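Local coordinates for putative PadR-family transcriptional regulatory protein (Bacteroides fragilis, PDB 5H20), which probably binds DNA as a dimeric PadR-like transcription factor, using a winged helix-turn-helix domain to regulate gene expression, at residues Met20-Ser31 with Arg75-Glu85. Residues are numbered along the deposited sequence; the frame is centred on the assembly and turned at random.
With GLC (alpha-D-glucopyranose), chain E; PO4 (phosphate ion), chain D.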
ATOM      1  N   MET A  20      -4.933   4.276  -9.848  1.00 55.07           N
ATOM      2  CA  MET A  20      -5.999   3.322 -10.190  1.00 56.68           C
ATOM      3  C   MET A  20      -7.357   3.824  -9.712  1.00 60.09           C
ATOM      4  O   MET A  20      -8.353   3.709 -10.445  1.00 61.75           O
ATOM      5  CB  MET A  20      -5.706   1.935  -9.629  1.00 57.05           C
ATOM      6  CG  MET A  20      -4.553   1.235 -10.318  1.00 55.02           C
ATOM      7  SD  MET A  20      -4.399  -0.479  -9.795  1.00 57.36           S
ATOM      8  CE  MET A  20      -3.457  -0.286  -8.281  1.00 56.55           C
ATOM      9  N   LEU A  21      -7.380   4.395  -8.503  1.00 61.63           N
ATOM     10  CA  LEU A  21      -8.563   5.087  -7.974  1.00 65.98           C
ATOM     11  C   LEU A  21      -9.068   6.194  -8.896  1.00 66.17           C
ATOM     12  O   LEU A  21     -10.245   6.195  -9.259  1.00 69.13           O
ATOM     13  CB  LEU A  21      -8.314   5.662  -6.569  1.00 68.14           C
ATOM     14  CG  LEU A  21      -9.103   5.107  -5.385  1.00 73.30           C
ATOM     15  CD1 LEU A  21      -8.865   5.997  -4.177  1.00 76.18           C
ATOM     16  CD2 LEU A  21     -10.601   5.021  -5.662  1.00 77.78           C
ATOM     17  N   LEU A  22      -8.178   7.113  -9.278  1.00 63.80           N
ATOM     18  CA  LEU A  22      -8.524   8.244 -10.157  1.00 64.32           C
ATOM     19  C   LEU A  22      -8.953   7.821 -11.566  1.00 63.42           C
ATOM     20  O   LEU A  22      -9.791   8.480 -12.176  1.00 65.41           O
ATOM     21  CB  LEU A  22      -7.398   9.293 -10.201  1.00 62.46           C
ATOM     22  CG  LEU A  22      -7.093  10.110  -8.924  1.00 64.71           C
ATOM     23  CD1 LEU A  22      -5.693  10.710  -8.971  1.00 62.66           C
ATOM     24  CD2 LEU A  22      -8.120  11.202  -8.654  1.00 69.23           C
ATOM     25  N   LEU A  23      -8.417   6.704 -12.054  1.00 61.49           N
ATOM     26  CA  LEU A  23      -8.745   6.205 -13.397  1.00 61.42           C
ATOM     27  C   LEU A  23      -9.993   5.318 -13.485  1.00 65.09           C
ATOM     28  O   LEU A  23     -10.483   5.046 -14.583  1.00 65.75           O
ATOM     29  CB  LEU A  23      -7.528   5.513 -14.030  1.00 58.15           C
ATOM     30  CG  LEU A  23      -6.436   6.451 -14.554  1.00 56.23           C
ATOM     31  CD1 LEU A  23      -5.183   5.658 -14.849  1.00 54.67           C
ATOM     32  CD2 LEU A  23      -6.845   7.239 -15.801  1.00 57.19           C
ATOM     33  N   HIS A  24     -10.510   4.894 -12.327  1.00 68.45           N
ATOM     34  CA  HIS A  24     -11.580   3.892 -12.265  1.00 72.95           C
ATOM     35  C   HIS A  24     -12.903   4.352 -12.872  1.00 77.32           C
ATOM     36  O   HIS A  24     -13.616   3.538 -13.460  1.00 80.03           O
ATOM     37  CB  HIS A  24     -11.741   3.324 -10.843  1.00 75.70           C
ATOM     38  CG  HIS A  24     -12.998   3.733 -10.137  1.00 81.48           C
ATOM     39  ND1 HIS A  24     -14.174   3.017 -10.232  1.00 86.69           N
ATOM     40  CD2 HIS A  24     -13.256   4.771  -9.307  1.00 83.82           C
ATOM     41  CE1 HIS A  24     -15.106   3.604  -9.502  1.00 91.96           C
ATOM     42  NE2 HIS A  24     -14.576   4.670  -8.932  1.00 90.50           N
ATOM     43  N   LYS A  25     -13.225   5.638 -12.740  1.00 78.90           N
ATOM     44  CA  LYS A  25     -14.448   6.162 -13.348  1.00 83.78           C
ATOM     45  C   LYS A  25     -14.186   6.780 -14.718  1.00 81.51           C
ATOM     46  O   LYS A  25     -14.920   6.505 -15.671  1.00 83.53           O
ATOM     47  CB  LYS A  25     -15.164   7.144 -12.420  1.00 88.36           C
ATOM     48  CG  LYS A  25     -16.680   7.060 -12.498  1.00 95.08           C
ATOM     49  CD  LYS A  25     -17.305   7.453 -11.171  1.00100.97           C
ATOM     50  CE  LYS A  25     -18.795   7.165 -11.134  1.00108.88           C
ATOM     51  NZ  LYS A  25     -19.361   7.481  -9.793  1.00115.58           N
ATOM     52  N   GLU A  26     -13.136   7.595 -14.809  1.00 77.98           N
ATOM     53  CA  GLU A  26     -12.805   8.294 -16.041  1.00 76.60           C
ATOM     54  C   GLU A  26     -11.421   7.920 -16.566  1.00 71.90           C
ATOM     55  O   GLU A  26     -10.456   7.922 -15.793  1.00 69.91           O
ATOM     56  CB  GLU A  26     -12.890   9.809 -15.839  1.00 78.32           C
ATOM     57  CG  GLU A  26     -14.291  10.394 -15.977  1.00 84.03           C
ATOM     58  CD  GLU A  26     -14.333  11.908 -15.785  1.00 86.40           C
ATOM     59  OE1 GLU A  26     -13.257  12.542 -15.601  1.00 83.84           O
ATOM     60  OE2 GLU A  26     -15.456  12.474 -15.827  1.00 91.14           O
ATOM     61  N   PRO A  27     -11.317   7.609 -17.883  1.00 71.05           N
ATOM     62  CA  PRO A  27     -10.000   7.571 -18.517  1.00 67.68           C
ATOM     63  C   PRO A  27      -9.398   8.980 -18.539  1.00 66.77           C
ATOM     64  O   PRO A  27     -10.140   9.961 -18.445  1.00 69.17           O
ATOM     65  CB  PRO A  27     -10.300   7.081 -19.935  1.00 69.41           C
ATOM     66  CG  PRO A  27     -11.731   7.451 -20.184  1.00 72.68           C
ATOM     67  CD  PRO A  27     -12.398   7.293 -18.845  1.00 74.14           C
ATOM     68  N   ALA A  28      -8.073   9.080 -18.635  1.00 64.20           N
ATOM     69  CA  ALA A  28      -7.394  10.373 -18.493  1.00 63.55           C
ATOM     70  C   ALA A  28      -5.973  10.393 -19.045  1.00 61.76           C
ATOM     71  O   ALA A  28      -5.295   9.365 -19.073  1.00 60.17           O
ATOM     72  CB  ALA A  28      -7.388  10.808 -17.030  1.00 63.85           C
ATOM     73  N   TYR A  29      -5.558  11.576 -19.499  1.00 62.56           N
ATOM     74  CA  TYR A  29      -4.161  11.882 -19.775  1.00 62.36           C
ATOM     75  C   TYR A  29      -3.451  12.030 -18.431  1.00 61.39           C
ATOM     76  O   TYR A  29      -4.079  12.383 -17.415  1.00 61.40           O
ATOM     77  CB  TYR A  29      -4.024  13.189 -20.579  1.00 65.21           C
ATOM     78  CG  TYR A  29      -4.734  13.239 -21.937  1.00 66.74           C
ATOM     79  CD1 TYR A  29      -4.241  12.528 -23.044  1.00 67.50           C
ATOM     80  CD2 TYR A  29      -5.875  14.022 -22.117  1.00 68.44           C
ATOM     81  CE1 TYR A  29      -4.881  12.587 -24.280  1.00 69.80           C
ATOM     82  CE2 TYR A  29      -6.523  14.083 -23.350  1.00 70.43           C
ATOM     83  CZ  TYR A  29      -6.016  13.370 -24.424  1.00 70.98           C
ATOM     84  OH  TYR A  29      -6.656  13.421 -25.637  1.00 73.83           O
ATOM     85  N   ALA A  30      -2.148  11.752 -18.415  1.00 60.85           N
ATOM     86  CA  ALA A  30      -1.305  12.009 -17.247  1.00 60.28           C
ATOM     87  C   ALA A  30      -1.508  13.411 -16.635  1.00 62.01           C
ATOM     88  O   ALA A  30      -1.590  13.546 -15.415  1.00 61.73           O
ATOM     89  CB  ALA A  30       0.161  11.766 -17.586  1.00 61.10           C
ATOM     90  N   SER A  31      -1.598  14.424 -17.497  1.00 64.52           N
ATOM     91  CA  SER A  31      -1.944  15.805 -17.128  1.00 67.20           C
ATOM     92  C   SER A  31      -3.300  15.963 -16.431  1.00 67.23           C
ATOM     93  O   SER A  31      -3.466  16.883 -15.634  1.00 70.42           O
ATOM     94  CB  SER A  31      -1.896  16.721 -18.356  1.00 70.06           C
ATOM     95  OG  SER A  31      -2.718  16.199 -19.402  1.00 69.67           O
ATOM     96  N   ARG A  75      -0.312  11.953 -27.443  1.00 58.38           N
ATOM     97  CA  ARG A  75      -0.542  11.911 -26.007  1.00 57.46           C
ATOM     98  C   ARG A  75      -1.117  10.548 -25.638  1.00 55.76           C
ATOM     99  O   ARG A  75      -1.941  10.001 -26.378  1.00 56.45           O
ATOM    100  CB  ARG A  75      -1.498  13.028 -25.589  1.00 59.03           C
ATOM    101  CG  ARG A  75      -1.048  14.437 -25.967  1.00 61.41           C
ATOM    102  CD  ARG A  75      -2.108  15.462 -25.596  1.00 64.30           C
ATOM    103  NE  ARG A  75      -2.123  15.692 -24.157  1.00 67.34           N
ATOM    104  CZ  ARG A  75      -3.163  16.131 -23.449  1.00 70.40           C
ATOM    105  NH1 ARG A  75      -4.321  16.418 -24.036  1.00 71.87           N
ATOM    106  NH2 ARG A  75      -3.039  16.286 -22.135  1.00 72.78           N
ATOM    107  N   LYS A  76      -0.650   9.994 -24.523  1.00 55.17           N
ATOM    108  CA  LYS A  76      -1.109   8.702 -24.028  1.00 54.15           C
ATOM    109  C   LYS A  76      -2.420   8.903 -23.274  1.00 53.15           C
ATOM    110  O   LYS A  76      -2.535   9.753 -22.392  1.00 53.17           O
ATOM    111  CB  LYS A  76      -0.058   8.041 -23.132  1.00 56.39           C
ATOM    112  CG  LYS A  76       1.162   7.456 -23.849  1.00 59.02           C
ATOM    113  CD  LYS A  76       2.205   7.052 -22.820  1.00 62.17           C
ATOM    114  CE  LYS A  76       3.515   6.594 -23.452  1.00 67.03           C
ATOM    115  NZ  LYS A  76       3.855   5.169 -23.173  1.00 69.07           N
ATOM    116  N   TYR A  77      -3.437   8.148 -23.666  1.00 53.00           N
ATOM    117  CA  TYR A  77      -4.737   8.284 -23.027  1.00 53.86           C
ATOM    118  C   TYR A  77      -5.032   6.985 -22.303  1.00 53.57           C
ATOM    119  O   TYR A  77      -5.228   5.936 -22.917  1.00 55.83           O
ATOM    120  CB  TYR A  77      -5.795   8.710 -24.042  1.00 55.82           C
ATOM    121  CG  TYR A  77      -7.133   9.143 -23.479  1.00 59.48           C
ATOM    122  CD1 TYR A  77      -7.276  10.347 -22.775  1.00 60.71           C
ATOM    123  CD2 TYR A  77      -8.285   8.364 -23.702  1.00 63.10           C
ATOM    124  CE1 TYR A  77      -8.517  10.746 -22.286  1.00 65.19           C
ATOM    125  CE2 TYR A  77      -9.523   8.755 -23.213  1.00 67.25           C
ATOM    126  CZ  TYR A  77      -9.633   9.943 -22.506  1.00 68.32           C
ATOM    127  OH  TYR A  77     -10.851  10.337 -22.016  1.00 74.26           O
ATOM    128  N   TYR A  78      -5.008   7.075 -20.983  1.00 52.47           N
ATOM    129  CA  TYR A  78      -4.940   5.915 -20.113  1.00 51.55           C
ATOM    130  C   TYR A  78      -6.310   5.559 -19.589  1.00 53.00           C
ATOM    131  O   TYR A  78      -7.116   6.436 -19.285  1.00 54.37           O
ATOM    132  CB  TYR A  78      -4.037   6.220 -18.908  1.00 50.25           C
ATOM    133  CG  TYR A  78      -2.544   6.294 -19.143  1.00 49.67           C
ATOM    134  CD1 TYR A  78      -1.745   5.144 -19.055  1.00 49.96           C
ATOM    135  CD2 TYR A  78      -1.909   7.529 -19.364  1.00 50.30           C
ATOM    136  CE1 TYR A  78      -0.370   5.206 -19.231  1.00 51.34           C
ATOM    137  CE2 TYR A  78      -0.527   7.605 -19.527  1.00 51.46           C
ATOM    138  CZ  TYR A  78       0.238   6.443 -19.459  1.00 52.42           C
ATOM    139  OH  TYR A  78       1.611   6.501 -19.604  1.00 55.68           O
ATOM    140  N   LYS A  79      -6.546   4.261 -19.466  1.00 54.19           N
ATOM    141  CA  LYS A  79      -7.720   3.738 -18.780  1.00 57.06           C
ATOM    142  C   LYS A  79      -7.311   2.586 -17.868  1.00 56.47           C
ATOM    143  O   LYS A  79      -6.257   1.971 -18.057  1.00 55.90           O
ATOM    144  CB  LYS A  79      -8.800   3.310 -19.777  1.00 61.48           C
ATOM    145  CG  LYS A  79      -8.418   2.100 -20.623  1.00 63.54           C
ATOM    146  CD  LYS A  79      -9.567   1.597 -21.474  1.00 69.64           C
ATOM    147  CE  LYS A  79      -9.358   0.125 -21.788  1.00 73.30           C
ATOM    148  NZ  LYS A  79     -10.527  -0.473 -22.514  1.00 81.19           N
ATOM    149  N   LEU A  80      -8.150   2.315 -16.874  1.00 57.54           N
ATOM    150  CA  LEU A  80      -7.974   1.181 -15.990  1.00 57.10           C
ATOM    151  C   LEU A  80      -8.559  -0.050 -16.712  1.00 60.29           C
ATOM    152  O   LEU A  80      -9.724  -0.021 -17.128  1.00 63.88           O
ATOM    153  CB  LEU A  80      -8.742   1.451 -14.692  1.00 58.41           C
ATOM    154  CG  LEU A  80      -8.189   1.387 -13.266  1.00 57.45           C
ATOM    155  CD1 LEU A  80      -9.315   0.946 -12.354  1.00 60.17           C
ATOM    156  CD2 LEU A  80      -6.992   0.472 -13.066  1.00 55.84           C
ATOM    157  N   THR A  81      -7.756  -1.111 -16.863  1.00 60.05           N
ATOM    158  CA  THR A  81      -8.188  -2.369 -17.526  1.00 64.51           C
ATOM    159  C   THR A  81      -9.172  -3.194 -16.679  1.00 67.82           C
ATOM    160  O   THR A  81      -9.468  -2.835 -15.535  1.00 65.94           O
ATOM    161  CB  THR A  81      -6.999  -3.304 -17.880  1.00 65.55           C
ATOM    162  OG1 THR A  81      -6.345  -3.734 -16.674  1.00 63.89           O
ATOM    163  CG2 THR A  81      -6.000  -2.641 -18.834  1.00 63.65           C
ATOM    164  N   GLY A  82      -9.664  -4.303 -17.249  1.00 68.69           N
ATOM    165  CA  GLY A  82     -10.419  -5.314 -16.504  1.00 70.70           C
ATOM    166  C   GLY A  82      -9.650  -5.833 -15.292  1.00 67.67           C
ATOM    167  O   GLY A  82     -10.189  -5.884 -14.186  1.00 66.87           O
ATOM    168  N   LYS A  83      -8.389  -6.200 -15.522  1.00 66.58           N
ATOM    169  CA  LYS A  83      -7.460  -6.661 -14.494  1.00 65.05           C
ATOM    170  C   LYS A  83      -7.203  -5.563 -13.431  1.00 60.38           C
ATOM    171  O   LYS A  83      -7.199  -5.848 -12.237  1.00 58.88           O
ATOM    172  CB  LYS A  83      -6.153  -7.154 -15.146  1.00 66.71           C
ATOM    173  CG  LYS A  83      -5.124  -7.745 -14.183  1.00 67.06           C
ATOM    174  CD  LYS A  83      -3.875  -8.213 -14.925  1.00 70.43           C
ATOM    175  CE  LYS A  83      -2.814  -8.720 -13.957  1.00 71.31           C
ATOM    176  NZ  LYS A  83      -1.501  -8.961 -14.620  1.00 74.90           N
ATOM    177  N   GLY A  84      -7.041  -4.322 -13.896  1.00 58.81           N
ATOM    178  CA  GLY A  84      -6.945  -3.133 -13.047  1.00 56.57           C
ATOM    179  C   GLY A  84      -8.138  -2.892 -12.143  1.00 57.09           C
ATOM    180  O   GLY A  84      -7.954  -2.633 -10.951  1.00 56.09           O
ATOM    181  N   GLU A  85      -9.348  -2.984 -12.709  1.00 59.55           N
ATOM    182  CA  GLU A  85     -10.616  -2.846 -11.971  1.00 61.72           C
ATOM    183  C   GLU A  85     -10.805  -3.928 -10.897  1.00 62.07           C
ATOM    184  O   GLU A  85     -11.240  -3.612  -9.785  1.00 62.46           O
ATOM    185  CB  GLU A  85     -11.842  -2.865 -12.918  1.00 65.88           C
ATOM    186  CG  GLU A  85     -11.964  -1.694 -13.895  1.00 66.98           C
ATOM    187  CD  GLU A  85     -12.583  -0.424 -13.303  1.00 68.83           C
ATOM    188  OE1 GLU A  85     -13.025  -0.423 -12.131  1.00 69.28           O
ATOM    189  OE2 GLU A  85     -12.646   0.591 -14.034  1.00 70.47           O
TER
HETATM  190  C1  GLC E 204       0.529  14.478 -22.160  1.00 79.09           C
HETATM  191  C2  GLC E 204      -0.395  13.537 -21.386  1.00 79.07           C
HETATM  192  C3  GLC E 204       0.227  12.177 -21.040  1.00 80.41           C
HETATM  193  C4  GLC E 204       1.325  11.681 -21.987  1.00 85.70           C
HETATM  194  C5  GLC E 204       2.339  12.767 -22.383  1.00 87.30           C
HETATM  195  C6  GLC E 204       2.734  12.632 -23.857  1.00 87.31           C
HETATM  196  O1  GLC E 204       0.332  15.805 -21.662  1.00 76.82           O
HETATM  197  O2  GLC E 204      -0.791  14.171 -20.165  1.00 74.53           O
HETATM  198  O3  GLC E 204      -0.808  11.189 -20.963  1.00 72.63           O
HETATM  199  O4  GLC E 204       2.038  10.614 -21.346  1.00 89.28           O
HETATM  200  O5  GLC E 204       1.922  14.117 -22.048  1.00 85.43           O
HETATM  201  O6  GLC E 204       3.618  11.513 -24.014  1.00 89.94           O
HETATM  202  P   PO4 D 203      -7.339  17.656 -21.665  0.50 76.01           P
HETATM  203  O1  PO4 D 203      -7.536  17.612 -23.163  0.50 74.80           O
HETATM  204  O2  PO4 D 203      -5.943  17.192 -21.322  0.50 73.63           O
HETATM  205  O3  PO4 D 203      -8.348  16.757 -20.987  0.50 73.86           O
HETATM  206  O4  PO4 D 203      -7.521  19.072 -21.173  0.50 74.65           O
HETATM  207  O   HOH W   1     -10.887   3.853 -17.150  1.00 67.81           O
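Ala28 and Tyr78 pair through their backbones as a single antiparallel hydrogen-bonded bridge, Ala28 N to Tyr78 O at 2.9 Å and Tyr78 N to Ala28 O at 3.0 Å. The turn between helices 5-23 and 30-39 is thus tied to strand 75-80, which pairs with strand 62-67 to form the wing of the winged helix-turn-helix fold. Farther along, a water bridges Leu23 O and Leu80 N.

At the glucose end Tyr29 is held between a guanidinium and a second ring. Arg75 lies nearly flat on one face, planes 19° apart and CZ 3.6 Å from the ring centroid, a cation-pi stack reached by a bend at chi3 (75°). Against the opposite face comes the edge of Tyr77, T-shaped (edge-to-face), CD1 3.6 Å from Tyr29 CE1, with the planes at 60°. Pro27 CG meets the hydroxyl end of Tyr77, 3.5 Å from its OH.

At the other end Leu80 divides its methyls, CD2 3.8 Å from Met20 CG and CD1 against His24 CB; Leu88 of helix 82-97 also touches all three.

Glucose O3 accepts from Ala30 N and donates to Lys76 O (2.7 Å), spanning both segments; Ser31 N and OG both bond glucose O2. Arg75 NH1 and NH2 donate to a phosphate, probably from the crystallisation liquor. Stacked on Tyr29, Arg75 thus keeps its edge for anions and hydroxyls, possibly including DNA phosphates, where the sugar joins helix 30-39 to the wing.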